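Local structure of neutral ceramidase (2ZWS) at residues A[41-46]-A[60-65]; A[56-61]-A[240-245]; A[159-164]-A[457-462]; A[166-171]-A[452-457]. The protein hydrolyses the N-acyl linkage of ceramides to give sphingosine and free fatty acid, and also runs the reverse synthesis, as a secreted zinc-dependent amidohydrolase. One frame throughout, in Å; residues are numbered along the deposited sequence. Where two conformers were deposited one is given.

Contact 1: residues A[41-46]-A[60-65]; sequences WARAFV and NTDLGM. With FMT (formic acid), chain E.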
loop_
_atom_site.group_PDB
_atom_site.type_symbol
_atom_site.label_atom_id
_atom_site.label_comp_id
_atom_site.label_asym_id
_atom_site.label_seq_id
_atom_site.Cartn_x
_atom_site.Cartn_y
_atom_site.Cartn_z
ATOM N N TRP A 41 1.504 1.590 -7.717
ATOM C CA TRP A 41 2.425 0.609 -8.324
ATOM C C TRP A 41 2.697 -0.544 -7.374
ATOM O O TRP A 41 2.636 -0.393 -6.112
ATOM C CB TRP A 41 3.780 1.275 -8.674
ATOM C CG TRP A 41 3.554 2.442 -9.608
ATOM C CD1 TRP A 41 3.332 3.751 -9.268
ATOM C CD2 TRP A 41 3.497 2.380 -11.044
ATOM N NE1 TRP A 41 3.130 4.511 -10.407
ATOM C CE2 TRP A 41 3.219 3.690 -11.510
ATOM C CE3 TRP A 41 3.639 1.347 -11.971
ATOM C CZ2 TRP A 41 3.093 3.985 -12.863
ATOM C CZ3 TRP A 41 3.515 1.639 -13.318
ATOM C CH2 TRP A 41 3.234 2.945 -13.755
ATOM N N ALA A 42 2.930 -1.710 -7.978
ATOM C CA ALA A 42 3.560 -2.831 -7.300
ATOM C C ALA A 42 5.038 -2.812 -7.689
ATOM O O ALA A 42 5.373 -2.717 -8.870
ATOM C CB ALA A 42 2.943 -4.144 -7.749
ATOM N N ARG A 43 5.896 -2.904 -6.688
ATOM C CA ARG A 43 7.358 -2.883 -6.901
ATOM C C ARG A 43 7.881 -4.206 -6.375
ATOM O O ARG A 43 7.755 -4.501 -5.175
ATOM C CB ARG A 43 7.968 -1.703 -6.122
ATOM C CG ARG A 43 7.696 -0.341 -6.773
ATOM C CD ARG A 43 8.191 0.835 -5.916
ATOM N NE ARG A 43 8.041 2.122 -6.599
ATOM C CZ ARG A 43 6.944 2.878 -6.534
ATOM N NH1 ARG A 43 5.914 2.471 -5.799
ATOM N NH2 ARG A 43 6.869 4.045 -7.193
ATOM N N ALA A 44 8.427 -5.015 -7.269
ATOM C CA ALA A 44 8.840 -6.389 -6.961
ATOM C C ALA A 44 10.339 -6.518 -6.937
ATOM O O ALA A 44 11.039 -5.968 -7.825
ATOM C CB ALA A 44 8.277 -7.359 -7.993
ATOM N N PHE A 45 10.820 -7.300 -5.968
ATOM C CA PHE A 45 12.264 -7.489 -5.769
ATOM C C PHE A 45 12.470 -8.982 -5.683
ATOM O O PHE A 45 12.102 -9.616 -4.692
ATOM C CB PHE A 45 12.723 -6.829 -4.462
ATOM C CG PHE A 45 12.495 -5.348 -4.438
ATOM C CD1 PHE A 45 11.208 -4.828 -4.234
ATOM C CD2 PHE A 45 13.554 -4.462 -4.676
ATOM C CE1 PHE A 45 10.992 -3.449 -4.220
ATOM C CE2 PHE A 45 13.339 -3.066 -4.662
ATOM C CZ PHE A 45 12.066 -2.571 -4.427
ATOM N N VAL A 46 13.019 -9.534 -6.756
ATOM C CA VAL A 46 13.350 -10.958 -6.785
ATOM C C VAL A 46 14.791 -11.102 -6.357
ATOM O O VAL A 46 15.644 -10.381 -6.888
ATOM C CB VAL A 46 13.196 -11.539 -8.240
ATOM C CG1 VAL A 46 13.633 -12.980 -8.269
ATOM C CG2 VAL A 46 11.752 -11.446 -8.680
ATOM N N ASN A 60 6.224 -4.766 -2.720
ATOM C CA ASN A 60 5.545 -3.739 -1.937
ATOM C C ASN A 60 4.575 -2.971 -2.849
ATOM O O ASN A 60 4.909 -2.660 -3.994
ATOM C CB ASN A 60 6.540 -2.759 -1.272
ATOM C CG ASN A 60 5.913 -1.956 -0.144
ATOM O OD1 ASN A 60 5.255 -2.497 0.754
ATOM N ND2 ASN A 60 6.170 -0.674 -0.164
ATOM N N THR A 61 3.353 -2.747 -2.363
ATOM C CA THR A 61 2.283 -2.198 -3.179
ATOM C C THR A 61 1.753 -0.867 -2.623
ATOM O O THR A 61 1.611 -0.683 -1.386
ATOM C CB THR A 61 1.092 -3.207 -3.272
ATOM O OG1 THR A 61 0.533 -3.429 -1.957
ATOM C CG2 THR A 61 1.549 -4.552 -3.934
ATOM N N ASP A 62 1.434 0.047 -3.541
ATOM C CA ASP A 62 0.825 1.325 -3.183
ATOM C C ASP A 62 -0.697 1.166 -2.895
ATOM O O ASP A 62 -1.536 1.719 -3.620
ATOM C CB ASP A 62 1.042 2.358 -4.305
ATOM C CG ASP A 62 2.492 2.804 -4.472
ATOM O OD1 ASP A 62 3.184 3.066 -3.465
ATOM O OD2 ASP A 62 2.922 2.978 -5.637
ATOM N N LEU A 63 -1.012 0.430 -1.835
ATOM C CA LEU A 63 -2.389 0.082 -1.469
ATOM C C LEU A 63 -2.590 0.317 0.017
ATOM O O LEU A 63 -1.621 0.366 0.786
ATOM C CB LEU A 63 -2.668 -1.412 -1.742
ATOM C CG LEU A 63 -2.531 -1.822 -3.213
ATOM C CD1 LEU A 63 -2.624 -3.311 -3.359
ATOM C CD2 LEU A 63 -3.614 -1.124 -4.044
ATOM N N GLY A 64 -3.853 0.399 0.454
ATOM C CA GLY A 64 -4.156 0.499 1.880
ATOM C C GLY A 64 -3.717 -0.749 2.614
ATOM O O GLY A 64 -3.247 -0.689 3.757
ATOM N N MET A 65 -3.853 -1.895 1.943
ATOM C CA MET A 65 -3.458 -3.156 2.553
ATOM C C MET A 65 -3.427 -4.232 1.491
ATOM O O MET A 65 -3.860 -4.000 0.348
ATOM C CB MET A 65 -4.386 -3.529 3.706
ATOM C CG MET A 65 -5.824 -3.383 3.408
ATOM S SD MET A 65 -6.578 -1.699 3.521
ATOM C CE MET A 65 -6.476 -1.283 5.248
HETATM C C FMT E . 6.656 2.536 -1.957
HETATM O O1 FMT E . 5.851 3.427 -2.386
HETATM O O2 FMT E . 6.696 1.279 -2.146
HETATM O O HOH W 1 5.123 0.157 -4.413
#

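Contact 2: residues A[56-61]-A[240-245]; sequences LVYVNT and AFAQTN. With FMT (formic acid), chain E.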
loop_
_atom_site.group_PDB
_atom_site.type_symbol
_atom_site.label_atom_id
_atom_site.label_comp_id
_atom_site.label_asym_id
_atom_site.label_seq_id
_atom_site.Cartn_x
_atom_site.Cartn_y
_atom_site.Cartn_z
ATOM N N LEU A 56 13.603 -15.829 -3.638
ATOM C CA LEU A 56 12.547 -15.164 -2.906
ATOM C C LEU A 56 12.037 -14.007 -3.745
ATOM O O LEU A 56 12.787 -13.433 -4.535
ATOM C CB LEU A 56 13.108 -14.592 -1.598
ATOM C CG LEU A 56 13.706 -15.610 -0.608
ATOM C CD1 LEU A 56 14.345 -14.837 0.520
ATOM C CD2 LEU A 56 12.670 -16.569 -0.067
ATOM N N VAL A 57 10.771 -13.650 -3.559
ATOM C CA VAL A 57 10.291 -12.385 -4.117
ATOM C C VAL A 57 9.485 -11.618 -3.056
ATOM O O VAL A 57 8.606 -12.170 -2.368
ATOM C CB VAL A 57 9.534 -12.571 -5.478
ATOM C CG1 VAL A 57 8.306 -13.463 -5.333
ATOM C CG2 VAL A 57 9.179 -11.214 -6.090
ATOM N N TYR A 58 9.828 -10.337 -2.934
ATOM C CA TYR A 58 9.138 -9.399 -2.064
ATOM C C TYR A 58 8.504 -8.314 -2.939
ATOM O O TYR A 58 9.160 -7.782 -3.840
ATOM C CB TYR A 58 10.150 -8.759 -1.088
ATOM C CG TYR A 58 9.600 -7.605 -0.314
ATOM C CD1 TYR A 58 9.728 -6.290 -0.781
ATOM C CD2 TYR A 58 8.934 -7.831 0.880
ATOM C CE1 TYR A 58 9.199 -5.214 -0.080
ATOM C CE2 TYR A 58 8.407 -6.761 1.625
ATOM C CZ TYR A 58 8.537 -5.463 1.128
ATOM O OH TYR A 58 8.012 -4.417 1.854
ATOM N N VAL A 59 7.202 -8.086 -2.747
ATOM C CA VAL A 59 6.501 -7.053 -3.508
ATOM C C VAL A 59 5.888 -6.046 -2.552
ATOM O O VAL A 59 5.150 -6.435 -1.632
ATOM C CB VAL A 59 5.376 -7.653 -4.452
ATOM C CG1 VAL A 59 4.770 -6.567 -5.306
ATOM C CG2 VAL A 59 5.916 -8.803 -5.345
ATOM N N ASN A 60 6.224 -4.766 -2.720
ATOM C CA ASN A 60 5.545 -3.739 -1.937
ATOM C C ASN A 60 4.575 -2.971 -2.849
ATOM O O ASN A 60 4.909 -2.660 -3.994
ATOM C CB ASN A 60 6.540 -2.759 -1.272
ATOM C CG ASN A 60 5.913 -1.956 -0.144
ATOM O OD1 ASN A 60 5.255 -2.497 0.754
ATOM N ND2 ASN A 60 6.170 -0.674 -0.164
ATOM N N THR A 61 3.353 -2.747 -2.363
ATOM C CA THR A 61 2.283 -2.198 -3.179
ATOM C C THR A 61 1.753 -0.867 -2.623
ATOM O O THR A 61 1.611 -0.683 -1.386
ATOM C CB THR A 61 1.092 -3.207 -3.272
ATOM O OG1 THR A 61 0.533 -3.429 -1.957
ATOM C CG2 THR A 61 1.549 -4.552 -3.934
ATOM N N ALA A 240 11.269 1.066 -3.083
ATOM C CA ALA A 240 10.062 0.784 -2.276
ATOM C C ALA A 240 10.209 1.425 -0.883
ATOM O O ALA A 240 11.233 1.296 -0.241
ATOM C CB ALA A 240 9.831 -0.731 -2.135
ATOM N N PHE A 241 9.152 2.097 -0.425
ATOM C CA PHE A 241 9.059 2.548 0.944
ATOM C C PHE A 241 7.981 1.723 1.622
ATOM O O PHE A 241 6.770 1.892 1.336
ATOM C CB PHE A 241 8.788 4.056 0.996
ATOM C CG PHE A 241 10.016 4.846 0.714
ATOM C CD1 PHE A 241 10.449 4.978 -0.600
ATOM C CD2 PHE A 241 10.780 5.397 1.750
ATOM C CE1 PHE A 241 11.641 5.668 -0.903
ATOM C CE2 PHE A 241 11.965 6.099 1.448
ATOM C CZ PHE A 241 12.398 6.205 0.133
ATOM N N ALA A 242 8.439 0.813 2.483
ATOM C CA ALA A 242 7.600 -0.157 3.190
ATOM C C ALA A 242 7.366 0.246 4.653
ATOM O O ALA A 242 8.072 1.113 5.211
ATOM C CB ALA A 242 8.238 -1.539 3.153
ATOM N N GLN A 243 6.347 -0.361 5.249
ATOM C CA GLN A 243 5.996 -0.144 6.665
ATOM C C GLN A 243 6.688 -1.113 7.614
ATOM O O GLN A 243 7.119 -2.188 7.202
ATOM C CB GLN A 243 4.480 -0.318 6.879
ATOM C CG GLN A 243 3.657 0.732 6.155
ATOM C CD GLN A 243 3.674 2.082 6.834
ATOM O OE1 GLN A 243 4.342 2.292 7.879
ATOM N NE2 GLN A 243 2.896 3.008 6.275
ATOM N N THR A 244 6.784 -0.733 8.893
ATOM C CA THR A 244 7.077 -1.711 9.958
ATOM C C THR A 244 5.878 -1.834 10.912
ATOM O O THR A 244 4.844 -2.384 10.533
ATOM C CB THR A 244 8.424 -1.453 10.690
ATOM O OG1 THR A 244 8.397 -0.187 11.354
ATOM C CG2 THR A 244 9.566 -1.479 9.706
ATOM N N ASN A 245 6.016 -1.310 12.128
ATOM C CA ASN A 245 4.966 -1.361 13.118
ATOM C C ASN A 245 4.421 0.071 13.249
ATOM O O ASN A 245 4.897 0.866 14.069
ATOM C CB ASN A 245 5.478 -1.928 14.473
ATOM C CG ASN A 245 6.964 -1.622 14.745
ATOM O OD1 ASN A 245 7.781 -2.545 14.890
ATOM N ND2 ASN A 245 7.309 -0.336 14.833
HETATM C C FMT E . 6.656 2.536 -1.957
HETATM O O1 FMT E . 5.851 3.427 -2.386
HETATM O O2 FMT E . 6.696 1.279 -2.146
HETATM O O HOH W 2 4.940 -2.306 3.555
#

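Contact 3: residues A[159-164]-A[457-462]; sequences NRSLLS and AQEYEG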
loop_
_atom_site.group_PDB
_atom_site.type_symbol
_atom_site.label_atom_id
_atom_site.label_comp_id
_atom_site.label_asym_id
_atom_site.label_seq_id
_atom_site.Cartn_x
_atom_site.Cartn_y
_atom_site.Cartn_z
ATOM N N ASN A 159 3.294 9.684 17.651
ATOM C CA ASN A 159 2.373 8.697 18.157
ATOM C C ASN A 159 0.995 9.303 18.342
ATOM O O ASN A 159 0.838 10.312 19.037
ATOM C CB ASN A 159 2.879 8.126 19.495
ATOM C CG ASN A 159 2.175 6.847 19.875
ATOM O OD1 ASN A 159 0.951 6.827 20.103
ATOM N ND2 ASN A 159 2.948 5.761 19.979
ATOM N N ARG A 160 -0.018 8.653 17.786
ATOM C CA ARG A 160 -1.385 9.191 17.837
ATOM C C ARG A 160 -2.202 8.643 19.001
ATOM O O ARG A 160 -3.365 9.018 19.205
ATOM C CB ARG A 160 -2.081 8.942 16.477
ATOM C CG ARG A 160 -2.382 7.513 16.237
ATOM C CD ARG A 160 -2.964 7.261 14.863
ATOM N NE ARG A 160 -3.447 5.889 14.777
ATOM C CZ ARG A 160 -4.002 5.362 13.680
ATOM N NH1 ARG A 160 -4.131 6.087 12.558
ATOM N NH2 ARG A 160 -4.436 4.113 13.712
ATOM N N SER A 161 -1.602 7.726 19.745
ATOM C CA SER A 161 -2.253 7.126 20.911
ATOM C C SER A 161 -1.240 6.983 22.038
ATOM O O SER A 161 -0.999 5.875 22.536
ATOM C CB SER A 161 -2.845 5.771 20.528
ATOM O OG SER A 161 -3.978 6.005 19.716
ATOM N N LEU A 162 -0.656 8.117 22.429
ATOM C CA LEU A 162 0.454 8.124 23.377
ATOM C C LEU A 162 0.043 7.632 24.771
ATOM O O LEU A 162 0.838 6.995 25.465
ATOM C CB LEU A 162 1.112 9.503 23.433
ATOM C CG LEU A 162 2.506 9.535 24.085
ATOM C CD1 LEU A 162 3.443 8.448 23.546
ATOM C CD2 LEU A 162 3.139 10.900 23.906
ATOM N N LEU A 163 -1.200 7.876 25.153
ATOM C CA LEU A 163 -1.677 7.444 26.467
ATOM C C LEU A 163 -1.541 5.924 26.623
ATOM O O LEU A 163 -1.112 5.440 27.677
ATOM C CB LEU A 163 -3.132 7.872 26.643
ATOM C CG LEU A 163 -3.855 7.478 27.922
ATOM C CD1 LEU A 163 -4.880 8.549 28.174
ATOM C CD2 LEU A 163 -4.526 6.121 27.786
ATOM N N SER A 164 -1.896 5.177 25.566
ATOM C CA SER A 164 -1.831 3.716 25.589
ATOM C C SER A 164 -0.386 3.240 25.535
ATOM O O SER A 164 -0.010 2.287 26.215
ATOM C CB SER A 164 -2.600 3.126 24.395
ATOM O OG SER A 164 -3.983 3.385 24.488
ATOM N N ALA A 457 -6.315 -0.082 27.640
ATOM C CA ALA A 457 -6.703 1.322 27.528
ATOM C C ALA A 457 -7.843 1.549 26.539
ATOM O O ALA A 457 -8.581 2.519 26.657
ATOM C CB ALA A 457 -5.501 2.179 27.181
ATOM N N GLN A 458 -7.957 0.664 25.548
ATOM C CA GLN A 458 -9.032 0.732 24.537
ATOM C C GLN A 458 -9.147 2.071 23.821
ATOM O O GLN A 458 -10.244 2.582 23.611
ATOM C CB GLN A 458 -10.396 0.268 25.099
ATOM C CG GLN A 458 -10.488 -1.224 25.341
ATOM C CD GLN A 458 -10.528 -2.032 24.053
ATOM O OE1 GLN A 458 -11.456 -1.905 23.264
ATOM N NE2 GLN A 458 -9.539 -2.886 23.863
ATOM N N GLU A 459 -8.005 2.628 23.430
ATOM C CA GLU A 459 -8.004 3.704 22.442
ATOM C C GLU A 459 -8.265 3.019 21.089
ATOM O O GLU A 459 -8.499 1.818 21.064
ATOM C CB GLU A 459 -6.680 4.463 22.470
ATOM C CG GLU A 459 -6.501 5.293 23.753
ATOM C CD GLU A 459 -5.348 6.257 23.638
ATOM O OE1 GLU A 459 -4.175 5.803 23.661
ATOM O OE2 GLU A 459 -5.604 7.481 23.506
ATOM N N TYR A 460 -8.219 3.762 19.987
ATOM C CA TYR A 460 -8.708 3.258 18.704
ATOM C C TYR A 460 -8.095 1.903 18.314
ATOM O O TYR A 460 -8.810 0.969 17.952
ATOM C CB TYR A 460 -8.478 4.313 17.629
ATOM C CG TYR A 460 -8.831 3.829 16.242
ATOM C CD1 TYR A 460 -10.166 3.697 15.844
ATOM C CD2 TYR A 460 -7.822 3.493 15.337
ATOM C CE1 TYR A 460 -10.491 3.222 14.559
ATOM C CE2 TYR A 460 -8.133 3.046 14.051
ATOM C CZ TYR A 460 -9.458 2.900 13.680
ATOM O OH TYR A 460 -9.763 2.447 12.402
ATOM N N GLU A 461 -6.778 1.791 18.434
ATOM C CA GLU A 461 -6.070 0.566 18.076
ATOM C C GLU A 461 -6.466 -0.634 18.927
ATOM O O GLU A 461 -6.546 -1.774 18.435
ATOM C CB GLU A 461 -4.562 0.785 18.128
ATOM C CG GLU A 461 -4.055 1.885 17.171
ATOM C CD GLU A 461 -4.251 3.300 17.707
ATOM O OE1 GLU A 461 -4.530 3.491 18.920
ATOM O OE2 GLU A 461 -4.152 4.243 16.907
ATOM N N GLY A 462 -6.652 -0.380 20.223
ATOM C CA GLY A 462 -7.347 -1.336 21.068
ATOM C C GLY A 462 -8.782 -1.209 20.608
ATOM O O GLY A 462 -9.210 -0.150 20.176
HETATM O O HOH W 3 -6.009 9.000 21.271
HETATM O O HOH W 4 -3.544 9.253 23.667
HETATM O O HOH W 5 -5.443 1.197 23.105
#

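Contact 4: residues A[166-171]-A[452-457]; sequences LKNPDI and REEYAA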
loop_
_atom_site.group_PDB
_atom_site.type_symbol
_atom_site.label_atom_id
_atom_site.label_comp_id
_atom_site.label_asym_id
_atom_site.label_seq_id
_atom_site.Cartn_x
_atom_site.Cartn_y
_atom_site.Cartn_z
ATOM N N LEU A 166 2.231 4.633 26.701
ATOM C CA LEU A 166 2.840 4.864 28.008
ATOM C C LEU A 166 2.411 3.856 29.057
ATOM O O LEU A 166 2.976 3.853 30.163
ATOM C CB LEU A 166 2.548 6.291 28.474
ATOM C CG LEU A 166 3.140 7.387 27.584
ATOM C CD1 LEU A 166 2.623 8.770 28.017
ATOM C CD2 LEU A 166 4.651 7.358 27.575
ATOM N N LYS A 167 1.418 3.019 28.751
ATOM C CA LYS A 167 1.022 1.964 29.687
ATOM C C LYS A 167 1.982 0.776 29.645
ATOM O O LYS A 167 1.920 -0.096 30.507
ATOM C CB LYS A 167 -0.408 1.471 29.437
ATOM C CG LYS A 167 -1.525 2.520 29.511
ATOM C CD LYS A 167 -1.626 3.169 30.880
ATOM C CE LYS A 167 -2.962 3.883 31.029
ATOM N NZ LYS A 167 -2.941 4.880 32.138
ATOM N N ASN A 168 2.851 0.707 28.628
ATOM C CA ASN A 168 3.837 -0.373 28.547
ATOM C C ASN A 168 4.969 -0.149 29.544
ATOM O O ASN A 168 5.455 0.970 29.675
ATOM C CB ASN A 168 4.418 -0.470 27.138
ATOM C CG ASN A 168 3.367 -0.848 26.100
ATOM O OD1 ASN A 168 2.776 -1.930 26.153
ATOM N ND2 ASN A 168 3.120 0.061 25.164
ATOM N N PRO A 169 5.390 -1.215 30.250
ATOM C CA PRO A 169 6.479 -1.075 31.231
ATOM C C PRO A 169 7.872 -1.066 30.605
ATOM O O PRO A 169 8.862 -0.845 31.307
ATOM C CB PRO A 169 6.328 -2.333 32.089
ATOM C CG PRO A 169 5.747 -3.339 31.180
ATOM C CD PRO A 169 4.857 -2.588 30.208
ATOM N N ASP A 170 7.948 -1.305 29.298
ATOM C CA ASP A 170 9.208 -1.594 28.623
ATOM C C ASP A 170 9.508 -0.661 27.437
ATOM O O ASP A 170 9.854 -1.133 26.350
ATOM C CB ASP A 170 9.200 -3.061 28.148
ATOM C CG ASP A 170 8.112 -3.347 27.071
ATOM O OD1 ASP A 170 7.030 -2.715 27.086
ATOM O OD2 ASP A 170 8.344 -4.235 26.221
ATOM N N ILE A 171 9.426 0.650 27.643
ATOM C CA ILE A 171 9.543 1.585 26.514
ATOM C C ILE A 171 10.856 2.362 26.400
ATOM O O ILE A 171 10.888 3.412 25.763
ATOM C CB ILE A 171 8.340 2.558 26.415
ATOM C CG1 ILE A 171 8.295 3.538 27.603
ATOM C CG2 ILE A 171 7.050 1.788 26.302
ATOM C CD1 ILE A 171 7.349 4.715 27.402
ATOM N N ARG A 452 -0.825 -6.227 25.364
ATOM C CA ARG A 452 -1.813 -6.443 26.444
ATOM C C ARG A 452 -2.143 -5.145 27.210
ATOM O O ARG A 452 -3.323 -4.831 27.473
ATOM C CB ARG A 452 -1.316 -7.534 27.418
ATOM C CG ARG A 452 -2.240 -7.799 28.619
ATOM C CD ARG A 452 -3.531 -8.432 28.173
ATOM N NE ARG A 452 -4.599 -8.514 29.180
ATOM C CZ ARG A 452 -5.555 -7.603 29.338
ATOM N NH1 ARG A 452 -6.501 -7.789 30.248
ATOM N NH2 ARG A 452 -5.573 -6.500 28.593
ATOM N N GLU A 453 -1.101 -4.383 27.508
ATOM C CA GLU A 453 -1.251 -3.133 28.286
ATOM C C GLU A 453 -1.969 -2.056 27.471
ATOM O O GLU A 453 -2.913 -1.419 27.945
ATOM C CB GLU A 453 0.110 -2.638 28.776
ATOM C CG GLU A 453 0.851 -3.645 29.678
ATOM C CD GLU A 453 1.787 -4.632 28.951
ATOM O OE1 GLU A 453 1.649 -4.897 27.720
ATOM O OE2 GLU A 453 2.695 -5.170 29.640
ATOM N N GLU A 454 -1.563 -1.885 26.212
ATOM C CA GLU A 454 -2.272 -0.962 25.333
ATOM C C GLU A 454 -3.733 -1.358 25.163
ATOM O O GLU A 454 -4.617 -0.496 25.139
ATOM C CB GLU A 454 -1.616 -0.926 23.950
ATOM C CG GLU A 454 -0.288 -0.207 23.919
ATOM C CD GLU A 454 0.580 -0.619 22.757
ATOM O OE1 GLU A 454 0.114 -1.399 21.898
ATOM O OE2 GLU A 454 1.740 -0.170 22.709
ATOM N N TYR A 455 -3.976 -2.657 24.976
ATOM C CA TYR A 455 -5.329 -3.153 24.758
ATOM C C TYR A 455 -6.244 -2.695 25.872
ATOM O O TYR A 455 -7.378 -2.281 25.601
ATOM C CB TYR A 455 -5.329 -4.675 24.687
ATOM C CG TYR A 455 -6.673 -5.282 24.395
ATOM C CD1 TYR A 455 -7.040 -5.607 23.078
ATOM C CD2 TYR A 455 -7.575 -5.577 25.436
ATOM C CE1 TYR A 455 -8.266 -6.181 22.794
ATOM C CE2 TYR A 455 -8.819 -6.156 25.168
ATOM C CZ TYR A 455 -9.149 -6.464 23.827
ATOM O OH TYR A 455 -10.358 -7.038 23.537
ATOM N N ALA A 456 -5.741 -2.750 27.115
ATOM C CA ALA A 456 -6.572 -2.412 28.289
ATOM C C ALA A 456 -7.090 -0.978 28.244
ATOM O O ALA A 456 -8.188 -0.698 28.738
ATOM C CB ALA A 456 -5.820 -2.669 29.594
ATOM N N ALA A 457 -6.315 -0.082 27.640
ATOM C CA ALA A 457 -6.703 1.322 27.528
ATOM C C ALA A 457 -7.843 1.549 26.539
ATOM O O ALA A 457 -8.581 2.519 26.657
ATOM C CB ALA A 457 -5.501 2.179 27.181
#

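Contact 1: residues A[41-46]-A[60-65]
The Trp41 ring and the Arg43 guanidinium both turn an edge to the carboxylate of Asp62, which stands 82° to the indole plane and 71° to the guanidinium plane. The indole also makes a cation-pi contact with Lys11. These groups gather at the open end of an antiparallel beta hairpin, strands 41-49 and 55-61, where the second strand passes into a loop through an inverse gamma turn centred on Asp62. Arg43 and Asn60 form a hydrogen-bonded pair, Arg43 N giving to Asn60 O at 2.9 Å and Asn60 N returning the bond to Arg43 O; Ala42 and Thr61 form the next, non-hydrogen-bonded pair, their CB and CG2 methyls 4.1 Å apart on the sheet face opposite the Arg43 and Asn60 side chains. Past the paired residues, Asp62 N still gives to Trp41 O. The Asp62 carboxylate then doubles back: its OD2 takes Trp41 N on the anti side at 2.9 Å and Arg43 NH1 on the syn side at 3.0 Å, the latter a salt bridge. An extended chain from CG to NE carries the guanidinium there, and Glu228 pairs with its NE. Asn60, inferred to bind substrate, gives ND2 to a formic acid, probably from the crystallisation liquor, with FMT O2 2.8 Å away. A water accepts from Arg43 NH1 at 2.8 Å and lies 2.9 Å from Asn60 O.

Contact 2: residues A[56-61]-A[240-245]
The inferred substrate-binding residue Asn60 sits where two strands of the large mixed sheet of the N-terminal region, 55-61 and 238-242, pass face to face; segments 56-61 and 240-242 of these strands cross at 81°, their axes 7.4 Å apart at closest. With the strands nearly perpendicular, side chains bridge the gap in place of a backbone ladder. Asn60 and Ala240 have the nearest CA atoms, and their CB atoms meet at 4.0 Å. Beyond CB the Asn60 amide is carried toward the second strand, CG lying anti to the backbone N (chi1 -163°), and its two ends find different partners. ND2 reaches Phe241 O at 3.0 Å, a weak hydrogen bond bent to 127° at the hydrogen. On the other end, OD1 lies 2.8 Å from a water that accepts from Gln243 N at 2.9 Å, so the amide oxygen is tied to the backbone just beyond the strand. Tyr58 comes from the same face of its strand: Ala242 CB lies at the ring edge, near the ring plane, 3.2 Å from Tyr58 OH, and that hydroxyl is hydrogen-bonded to Asn439. Phe241 turns its ring the other way, onto helix 218-231. The carbonyl beside ND2 and the water beside OD1 are consistent with this amide orientation; ND2 also gives to the formic acid, so it could probably offer an N-H to substrate.

Contact 3: residues A[159-164]-A[457-462]
Ser164 and Ser161 hold the carboxylates of Glu459 and Glu461 at the N-terminal (N-cap) end of the short helix 162-165, where a loop following helix 452-457 packs against it. The tight part is polar. Glu459 OE1 receives two bonds from one residue: Ser164 OG at 2.6 Å, on the anti lone pair, and Ser164 N at 3.0 Å, from above the carboxylate plane. A glutamate thus takes up an amide of the first helical turn, while Ser161 at the N-cap position turns its own hydroxyl to Glu461 OE1 on the syn side, 2.7 Å away. The other oxygen, Glu461 OE2, forms a salt bridge with Arg160 NE at 2.8 Å, the guanidinium and carboxylate planes 37° apart; a bend at chi2 (80°) curls the glutamate back toward these partners. Arg160 in turn gives NH2 to the hydroxyl of the zinc ligand Tyr448. Glu461 therefore stands one step behind Arg160, the residue that touches the zinc ligand, and probably steadies that arginine. The looser side mixes waters with one slight apolar touch. Glu459 OE2 is served by two waters, one of which accepts from Leu163 N, and exposed Leu163 only brushes Ala457, CD2 to CB at 4.1 Å. A third water links Ser164 OG to the backbone of the opposite loop, lying 3.0 Å from Glu459 N.

Contact 4: residues A[166-171]-A[452-457]
A helix side meets a partly buried loop here, the contact's centre about 28 Å from the centre of the chain: residues 166-171, which follow helix 162-165, lie against one side of helix 452-457. Asn168 supplies the one direct hydrogen bond, ND2 giving to Glu454 OE2 at 2.8 Å. The donor lies on the anti side of that oxygen, 34° out of the carboxylate plane, and the amide is turned 76° from the carboxylate. Both groups also bind Thr451, just before the helix: Asn168 OD1 meets its OG1 and Glu454 OE1 its N; OE1 also meets Thr413 OG1, just before helix 414-428. Glu454 thus takes up a backbone N-H at the beginning of helix 452-457, and the asparagine braces it from the loop side. One residue earlier, Glu453 is bent at chi2 (90°), which brings its carboxylate to Pro169, crossing it at about a right angle, with Glu453 OE2 3.4 Å from Pro169 CD. Its charge is met by Arg419 of helix 414-428, through OE1; the same arginine pairs with Asp170. On the exposed side Lys167 rests on the helix, its backbone O 3.6 Å from Glu453 CB, while the amine end runs off in another direction.

Contacts 1 and 2 belong to the buried core and share strand 55-61: Asn60 pairs with Arg43 through its backbone and reaches the crossing strand 238-242 through its side chain, with the same formic acid beside both. Contacts 3 and 4 lie farther out, are only partly buried, and share Ala457 as helix 452-457 gives way to its following loop; Ser164 O packs on Glu454 CG between them. The inner pair rests on strand geometry, one hydrogen-bonded along the hairpin and one crossing through side chains, without backbone pairing. The outer pair depends on glutamates that take hydroxyl and N-H donors, with contact 3 nearer the zinc than contact 4.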